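Local coordinates for protein metallocarboxypeptidase (Trypanosoma cruzi, PDB 3DWC) that probably removes single amino acids from the C-terminal end of peptides, with broad specificity except for proline, as a metal-dependent carboxypeptidase of the M32 family, at residues Ile161-Met166 with Phe420-Leu425; Val265-Gly270 with Val296-Ser301. One frame throughout, in Å; residues are numbered along the deposited sequence.

Contact 1. Residues Ile161-Met166 with Phe420-Leu425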
ATOM      1  N   ILE B 161     -10.282   8.021  26.028  1.00 34.26           N
ATOM      2  CA  ILE B 161      -9.844   7.257  24.864  1.00 34.94           C
ATOM      3  C   ILE B 161      -8.796   8.057  24.072  1.00 35.21           C
ATOM      4  O   ILE B 161      -7.742   7.522  23.653  1.00 35.92           O
ATOM      5  CB  ILE B 161     -11.049   6.879  23.922  1.00 34.81           C
ATOM      6  CG1 ILE B 161     -12.063   6.006  24.636  1.00 34.24           C
ATOM      7  CG2 ILE B 161     -10.570   6.146  22.654  1.00 34.69           C
ATOM      8  CD1 ILE B 161     -13.397   5.800  23.826  1.00 34.98           C
ATOM      9  N   TYR B 162      -9.076   9.346  23.924  1.00 34.47           N
ATOM     10  CA  TYR B 162      -8.310  10.231  23.090  1.00 34.52           C
ATOM     11  C   TYR B 162      -7.329  11.088  23.882  1.00 33.97           C
ATOM     12  O   TYR B 162      -6.320  11.532  23.345  1.00 33.83           O
ATOM     13  CB  TYR B 162      -9.274  11.149  22.375  1.00 35.87           C
ATOM     14  CG  TYR B 162     -10.355  10.413  21.684  1.00 37.04           C
ATOM     15  CD1 TYR B 162     -10.082   9.623  20.564  1.00 40.31           C
ATOM     16  CD2 TYR B 162     -11.670  10.489  22.132  1.00 37.12           C
ATOM     17  CE1 TYR B 162     -11.099   8.932  19.933  1.00 39.32           C
ATOM     18  CE2 TYR B 162     -12.685   9.793  21.499  1.00 36.60           C
ATOM     19  CZ  TYR B 162     -12.397   9.028  20.420  1.00 37.76           C
ATOM     20  OH  TYR B 162     -13.427   8.357  19.819  1.00 40.38           O
ATOM     21  N   GLU B 163      -7.643  11.332  25.145  1.00 32.65           N
ATOM     22  CA  GLU B 163      -6.891  12.268  25.976  1.00 33.38           C
ATOM     23  C   GLU B 163      -6.630  11.637  27.340  1.00 32.89           C
ATOM     24  O   GLU B 163      -7.276  11.984  28.314  1.00 32.96           O
ATOM     25  CB  GLU B 163      -7.671  13.596  26.092  1.00 32.72           C
ATOM     26  CG  GLU B 163      -6.801  14.787  26.455  1.00 33.16           C
ATOM     27  CD  GLU B 163      -5.712  15.078  25.422  1.00 32.35           C
ATOM     28  OE1 GLU B 163      -6.034  15.083  24.234  1.00 35.02           O
ATOM     29  OE2 GLU B 163      -4.523  15.295  25.803  1.00 35.71           O
ATOM     30  N   PRO B 164      -5.685  10.689  27.407  1.00 33.61           N
ATOM     31  CA  PRO B 164      -5.436   9.914  28.607  1.00 34.84           C
ATOM     32  C   PRO B 164      -5.313  10.805  29.845  1.00 36.15           C
ATOM     33  O   PRO B 164      -4.503  11.733  29.854  1.00 36.65           O
ATOM     34  CB  PRO B 164      -4.086   9.222  28.325  1.00 34.82           C
ATOM     35  CG  PRO B 164      -3.908   9.236  26.873  1.00 34.96           C
ATOM     36  CD  PRO B 164      -4.801  10.301  26.289  1.00 34.30           C
ATOM     37  N   GLY B 165      -6.109  10.532  30.877  1.00 36.71           N
ATOM     38  CA  GLY B 165      -5.940  11.196  32.157  1.00 37.04           C
ATOM     39  C   GLY B 165      -6.634  12.537  32.277  1.00 37.59           C
ATOM     40  O   GLY B 165      -6.573  13.153  33.329  1.00 37.41           O
ATOM     41  N   MET B 166      -7.308  12.978  31.212  1.00 37.95           N
ATOM     42  CA  MET B 166      -8.080  14.224  31.252  1.00 37.95           C
ATOM     43  C   MET B 166      -9.400  13.978  31.991  1.00 38.34           C
ATOM     44  O   MET B 166     -10.151  13.051  31.640  1.00 38.40           O
ATOM     45  CB  MET B 166      -8.396  14.729  29.849  1.00 37.93           C
ATOM     46  CG  MET B 166      -9.337  15.937  29.816  1.00 38.11           C
ATOM     47  SD  MET B 166      -8.688  17.383  30.686  1.00 39.25           S
ATOM     48  CE  MET B 166      -7.415  17.820  29.516  1.00 31.71           C
ATOM     49  N   PHE B 420     -14.078  15.583  19.873  1.00 36.69           N
ATOM     50  CA  PHE B 420     -14.035  17.004  19.536  1.00 36.05           C
ATOM     51  C   PHE B 420     -13.180  17.896  20.469  1.00 34.87           C
ATOM     52  O   PHE B 420     -12.384  18.695  19.990  1.00 35.56           O
ATOM     53  CB  PHE B 420     -15.443  17.574  19.467  1.00 36.53           C
ATOM     54  CG  PHE B 420     -16.180  17.296  18.163  1.00 36.41           C
ATOM     55  CD1 PHE B 420     -15.655  17.682  16.952  1.00 37.85           C
ATOM     56  CD2 PHE B 420     -17.421  16.701  18.177  1.00 38.58           C
ATOM     57  CE1 PHE B 420     -16.337  17.457  15.768  1.00 37.60           C
ATOM     58  CE2 PHE B 420     -18.140  16.485  16.987  1.00 37.70           C
ATOM     59  CZ  PHE B 420     -17.586  16.863  15.788  1.00 37.79           C
ATOM     60  N   PRO B 421     -13.335  17.783  21.796  1.00 33.98           N
ATOM     61  CA  PRO B 421     -12.620  18.707  22.649  1.00 33.38           C
ATOM     62  C   PRO B 421     -11.119  18.750  22.429  1.00 33.15           C
ATOM     63  O   PRO B 421     -10.473  19.772  22.701  1.00 31.57           O
ATOM     64  CB  PRO B 421     -12.929  18.175  24.063  1.00 33.90           C
ATOM     65  CG  PRO B 421     -14.125  17.412  23.938  1.00 33.38           C
ATOM     66  CD  PRO B 421     -14.155  16.849  22.588  1.00 33.47           C
ATOM     67  N   THR B 422     -10.555  17.648  21.942  1.00 33.63           N
ATOM     68  CA  THR B 422      -9.096  17.534  21.792  1.00 33.50           C
ATOM     69  C   THR B 422      -8.505  18.560  20.804  1.00 33.59           C
ATOM     70  O   THR B 422      -7.357  18.897  20.896  1.00 33.58           O
ATOM     71  CB  THR B 422      -8.682  16.100  21.380  1.00 33.72           C
ATOM     72  OG1 THR B 422      -9.032  15.865  20.012  1.00 33.81           O
ATOM     73  CG2 THR B 422      -9.333  15.064  22.325  1.00 30.14           C
ATOM     74  N   TYR B 423      -9.300  19.013  19.850  1.00 33.51           N
ATOM     75  CA  TYR B 423      -8.881  20.044  18.925  1.00 33.31           C
ATOM     76  C   TYR B 423      -8.485  21.315  19.636  1.00 32.10           C
ATOM     77  O   TYR B 423      -7.392  21.833  19.393  1.00 33.33           O
ATOM     78  CB  TYR B 423     -10.024  20.382  17.961  1.00 34.78           C
ATOM     79  CG  TYR B 423     -10.347  19.351  16.932  1.00 35.65           C
ATOM     80  CD1 TYR B 423      -9.575  19.204  15.794  1.00 38.23           C
ATOM     81  CD2 TYR B 423     -11.545  18.607  17.014  1.00 41.32           C
ATOM     82  CE1 TYR B 423      -9.926  18.228  14.770  1.00 39.12           C
ATOM     83  CE2 TYR B 423     -11.896  17.643  16.027  1.00 39.78           C
ATOM     84  CZ  TYR B 423     -11.094  17.477  14.915  1.00 39.80           C
ATOM     85  OH  TYR B 423     -11.482  16.553  13.981  1.00 39.67           O
ATOM     86  N   SER B 424      -9.338  21.818  20.530  1.00 31.37           N
ATOM     87  CA  SER B 424      -8.998  23.059  21.255  1.00 30.80           C
ATOM     88  C   SER B 424      -7.921  22.799  22.256  1.00 30.60           C
ATOM     89  O   SER B 424      -7.105  23.684  22.480  1.00 30.28           O
ATOM     90  CB  SER B 424     -10.219  23.707  21.932  1.00 32.22           C
ATOM     91  OG  SER B 424     -11.210  24.125  20.985  1.00 28.44           O
ATOM     92  N   LEU B 425      -7.880  21.598  22.868  1.00 29.71           N
ATOM     93  CA  LEU B 425      -6.721  21.252  23.713  1.00 29.37           C
ATOM     94  C   LEU B 425      -5.422  21.332  22.915  1.00 27.93           C
ATOM     95  O   LEU B 425      -4.378  21.789  23.410  1.00 28.61           O
ATOM     96  CB  LEU B 425      -6.863  19.847  24.330  1.00 28.88           C
ATOM     97  CG  LEU B 425      -8.077  19.567  25.200  1.00 29.80           C
ATOM     98  CD1 LEU B 425      -8.081  18.062  25.596  1.00 26.00           C
ATOM     99  CD2 LEU B 425      -8.185  20.526  26.456  1.00 28.25           C
TER

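Contact 2. Residues Val265-Gly270 with Val296-Ser301. With CO (cobalt (II) ion), chain Q.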
ATOM      1  N   VAL B 265      -1.015  21.152   4.239  1.00 29.39           N
ATOM      2  CA  VAL B 265       0.242  20.409   4.263  1.00 31.00           C
ATOM      3  C   VAL B 265       1.124  20.770   5.453  1.00 29.77           C
ATOM      4  O   VAL B 265       1.726  19.902   6.059  1.00 31.37           O
ATOM      5  CB  VAL B 265       1.004  20.591   2.950  1.00 32.31           C
ATOM      6  CG1 VAL B 265       2.480  20.228   3.062  1.00 31.59           C
ATOM      7  CG2 VAL B 265       0.305  19.760   1.878  1.00 33.63           C
ATOM      8  N   ILE B 266       1.164  22.039   5.803  1.00 29.17           N
ATOM      9  CA  ILE B 266       1.938  22.507   6.964  1.00 28.56           C
ATOM     10  C   ILE B 266       1.386  21.830   8.248  1.00 28.10           C
ATOM     11  O   ILE B 266       2.112  21.287   9.057  1.00 28.94           O
ATOM     12  CB  ILE B 266       1.950  24.071   7.043  1.00 28.58           C
ATOM     13  CG1 ILE B 266       2.857  24.647   5.957  1.00 27.50           C
ATOM     14  CG2 ILE B 266       2.468  24.556   8.461  1.00 28.14           C
ATOM     15  CD1 ILE B 266       2.802  26.181   5.759  1.00 27.60           C
ATOM     16  N   HIS B 267       0.087  21.857   8.406  1.00 27.29           N
ATOM     17  CA  HIS B 267      -0.600  21.160   9.502  1.00 27.66           C
ATOM     18  C   HIS B 267      -0.199  19.666   9.600  1.00 28.18           C
ATOM     19  O   HIS B 267       0.195  19.167  10.647  1.00 28.98           O
ATOM     20  CB  HIS B 267      -2.127  21.303   9.270  1.00 26.51           C
ATOM     21  CG  HIS B 267      -2.950  20.762  10.387  1.00 26.31           C
ATOM     22  ND1 HIS B 267      -3.523  21.572  11.347  1.00 27.25           N
ATOM     23  CD2 HIS B 267      -3.270  19.490  10.725  1.00 24.06           C
ATOM     24  CE1 HIS B 267      -4.141  20.815  12.244  1.00 29.22           C
ATOM     25  NE2 HIS B 267      -3.999  19.549  11.887  1.00 28.39           N
ATOM     26  N   GLU B 268      -0.306  18.937   8.490  1.00 29.31           N
ATOM     27  CA  GLU B 268       0.011  17.524   8.500  1.00 28.52           C
ATOM     28  C   GLU B 268       1.485  17.274   8.679  1.00 28.63           C
ATOM     29  O   GLU B 268       1.863  16.324   9.307  1.00 27.35           O
ATOM     30  CB  GLU B 268      -0.471  16.870   7.217  1.00 29.62           C
ATOM     31  CG  GLU B 268      -1.938  16.996   6.990  1.00 30.76           C
ATOM     32  CD  GLU B 268      -2.799  16.445   8.121  1.00 40.30           C
ATOM     33  OE1 GLU B 268      -2.396  15.456   8.768  1.00 42.31           O
ATOM     34  OE2 GLU B 268      -3.926  16.991   8.338  1.00 45.83           O
ATOM     35  N   THR B 269       2.315  18.145   8.147  1.00 28.90           N
ATOM     36  CA  THR B 269       3.737  18.060   8.389  1.00 29.52           C
ATOM     37  C   THR B 269       4.014  18.223   9.880  1.00 30.28           C
ATOM     38  O   THR B 269       4.881  17.557  10.417  1.00 30.52           O
ATOM     39  CB  THR B 269       4.512  19.050   7.506  1.00 28.74           C
ATOM     40  OG1 THR B 269       4.263  18.726   6.159  1.00 26.13           O
ATOM     41  CG2 THR B 269       6.077  19.011   7.743  1.00 28.86           C
ATOM     42  N   GLY B 270       3.259  19.066  10.572  1.00 31.24           N
ATOM     43  CA  GLY B 270       3.473  19.201  12.022  1.00 31.41           C
ATOM     44  C   GLY B 270       3.191  17.889  12.765  1.00 31.87           C
ATOM     45  O   GLY B 270       3.919  17.548  13.669  1.00 33.02           O
ATOM     46  N   VAL B 296      -2.045  16.496  22.475  1.00 28.52           N
ATOM     47  CA  VAL B 296      -0.623  16.693  22.223  1.00 28.85           C
ATOM     48  C   VAL B 296      -0.301  16.606  20.726  1.00 28.49           C
ATOM     49  O   VAL B 296       0.407  17.461  20.226  1.00 28.63           O
ATOM     50  CB  VAL B 296       0.281  15.784  23.107  1.00 28.98           C
ATOM     51  CG1 VAL B 296       1.768  15.982  22.743  1.00 26.65           C
ATOM     52  CG2 VAL B 296      -0.009  16.057  24.571  1.00 24.95           C
ATOM     53  N   HIS B 297      -0.942  15.702  19.986  1.00 31.26           N
ATOM     54  CA  HIS B 297      -0.690  15.572  18.538  1.00 30.34           C
ATOM     55  C   HIS B 297      -1.134  16.827  17.777  1.00 31.24           C
ATOM     56  O   HIS B 297      -0.357  17.419  16.999  1.00 31.65           O
ATOM     57  CB  HIS B 297      -1.393  14.329  17.993  1.00 31.95           C
ATOM     58  CG  HIS B 297      -0.556  13.544  17.047  1.00 30.28           C
ATOM     59  ND1 HIS B 297       0.139  14.133  16.016  1.00 32.87           N
ATOM     60  CD2 HIS B 297      -0.194  12.243  17.056  1.00 31.89           C
ATOM     61  CE1 HIS B 297       0.820  13.207  15.366  1.00 32.73           C
ATOM     62  NE2 HIS B 297       0.639  12.047  15.982  1.00 31.75           N
ATOM     63  N   GLU B 298      -2.369  17.262  18.032  1.00 31.52           N
ATOM     64  CA  GLU B 298      -2.939  18.443  17.375  1.00 31.25           C
ATOM     65  C   GLU B 298      -2.212  19.696  17.859  1.00 32.45           C
ATOM     66  O   GLU B 298      -2.171  20.697  17.149  1.00 33.75           O
ATOM     67  CB  GLU B 298      -4.468  18.518  17.627  1.00 32.21           C
ATOM     68  CG  GLU B 298      -5.163  19.624  16.872  1.00 33.27           C
ATOM     69  CD  GLU B 298      -5.293  19.358  15.369  1.00 35.48           C
ATOM     70  OE1 GLU B 298      -6.042  20.111  14.692  1.00 40.40           O
ATOM     71  OE2 GLU B 298      -4.695  18.395  14.871  1.00 30.71           O
ATOM     72  N   GLY B 299      -1.558  19.617  19.025  1.00 31.94           N
ATOM     73  CA  GLY B 299      -0.649  20.664  19.457  1.00 31.12           C
ATOM     74  C   GLY B 299       0.582  20.825  18.580  1.00 31.27           C
ATOM     75  O   GLY B 299       1.094  21.944  18.377  1.00 32.64           O
ATOM     76  N   GLN B 300       1.090  19.716  18.080  1.00 30.46           N
ATOM     77  CA  GLN B 300       2.134  19.734  17.084  1.00 30.05           C
ATOM     78  C   GLN B 300       1.673  20.195  15.699  1.00 29.13           C
ATOM     79  O   GLN B 300       2.378  20.952  15.030  1.00 31.29           O
ATOM     80  CB  GLN B 300       2.793  18.358  17.011  1.00 30.72           C
ATOM     81  CG  GLN B 300       3.283  17.791  18.376  1.00 30.38           C
ATOM     82  CD  GLN B 300       3.936  18.786  19.305  1.00 28.22           C
ATOM     83  OE1 GLN B 300       5.048  19.269  19.059  1.00 27.70           O
ATOM     84  NE2 GLN B 300       3.225  19.134  20.379  1.00 28.12           N
ATOM     85  N   SER B 301       0.519  19.759  15.227  1.00 29.23           N
ATOM     86  CA  SER B 301       0.066  20.238  13.926  1.00 28.31           C
ATOM     87  C   SER B 301      -0.170  21.750  13.961  1.00 27.06           C
ATOM     88  O   SER B 301       0.140  22.506  13.006  1.00 25.58           O
ATOM     89  CB  SER B 301      -1.202  19.501  13.538  1.00 28.76           C
ATOM     90  OG  SER B 301      -2.128  19.616  14.585  1.00 31.52           O
TER
HETATM   91 CO    CO Q 999      -4.704  17.651  12.803  1.00 40.81          CO
HETATM   92  O   HOH W   1      -5.170  16.822  10.756  1.00 27.73           O
HETATM   93  O   HOH W   2       4.969  20.217  14.755  1.00 12.11           O
HETATM   94  O   HOH W   3      -6.396  18.264  12.808  1.00 20.42           O
HETATM   95  O   HOH W   4      -5.995  15.996  13.388  1.00 25.48           O

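Contact 1. Residues Ile161-Met166 with Phe420-Leu425
Glu163 and Leu425 run past each other in opposite directions, so that the leucine methyl CD1 lies alongside the glutamate's aliphatic stem: Glu163 CG is 3.6 Å from Leu425 CD1. With CG anti to the backbone N (chi1 -158°) and a bend at chi2, the glutamate rests its carboxylate oxygen OE1 against methyls of both Leu425 and Thr422. There OE1 of Glu163 stands 3.8 Å from Thr422 CG2, a van der Waals contact rather than a polar one. The polar needs of this buried carboxylate are met by Ser293 OG and the backbone N of Gly295, while Thr422 OG1 bonds to Tyr419 O. The threonine methyl also meets the CB of Tyr162, whose ring goes on to an edge-to-face contact with Tyr419. The same leucine methyl also meets Met166, tip to tip, CE of Met166 lying 4.0 Å from Leu425 CD1. No hydrogen bond crosses between the segments, which bury 195 Å² in all, and the closest approaches are between side chains. Glu163 to Met166 form a type II beta turn, closed by Met166 N to Glu163 O at 3.1 Å. This turn follows helix 154-162 and lies against the N-terminal part of helix 421-441, inside the mainly helical M32 carboxypeptidase fold.

Contact 2. Residues Val265-Gly270 with Val296-Ser301
His267 and Glu298 meet at a cobalt ion in the HExxH-plus-glutamate arrangement of gluzincin-type metallopeptidases: the HExxH helix 259-276 gives His267 and His271, and helix 294-309 gives Glu298. The axes of the two segments approach to 8.0 Å at 134° between their directions, and Gly270 CA lies only 4.0 Å from Ser301 CA, a closeness that glycine's lack of a side chain permits. Followed outward from CB, His267 has its CG anti to the backbone N (chi1 -174°), which carries the imidazole toward the cobalt, alongside Ser301. CG and ND1 of His267 both lie 3.8 Å from Ser301 CB, and CD2 of His267 is 3.5 Å from Ser301 CB; that methylene sits over one ring face in a CH-pi contact, offset toward NE2. With NE2 on cobalt and ND1 hydrogen-bonded to Glu305, the ring's rotation is held at both nitrogens. CE1 has Glu298 OE1 in the ring plane at its edge, and the two flat groups are turned 58° against each other. At the tip, His267 NE2 binds cobalt at 2.2 Å. Three waters complete the shell, and one of them donates to OE2 of Glu268, the predicted proton donor/acceptor. Away from the metal, a water donates to both Gly270 O and Gln300 O, joining the two backbones. The serine covering the ring is itself tied down within its helix, Ser301 OG donating to Glu298 O at 2.8 Å.

The centres of the two contacts are about 15 Å apart, both within 9 Å of the centre of the chain. Both segments of contact 2 fall in the chain between those of contact 1: 161-166 comes first, then the metal-binding helices 259-276 and 294-309, and last the start of helix 421-441. Helix 294-309 connects the two contacts, since its Leu294 touches Tyr162 and Thr422 while its Glu298 binds cobalt. A direct touch exists as well, Tyr423 CD1 lying 3.8 Å from Glu298 OE1. The side chain of Thr422 is about 9 Å from the cobalt, which places contact 1 in the surroundings of the metal site without making it part of the coordination shell.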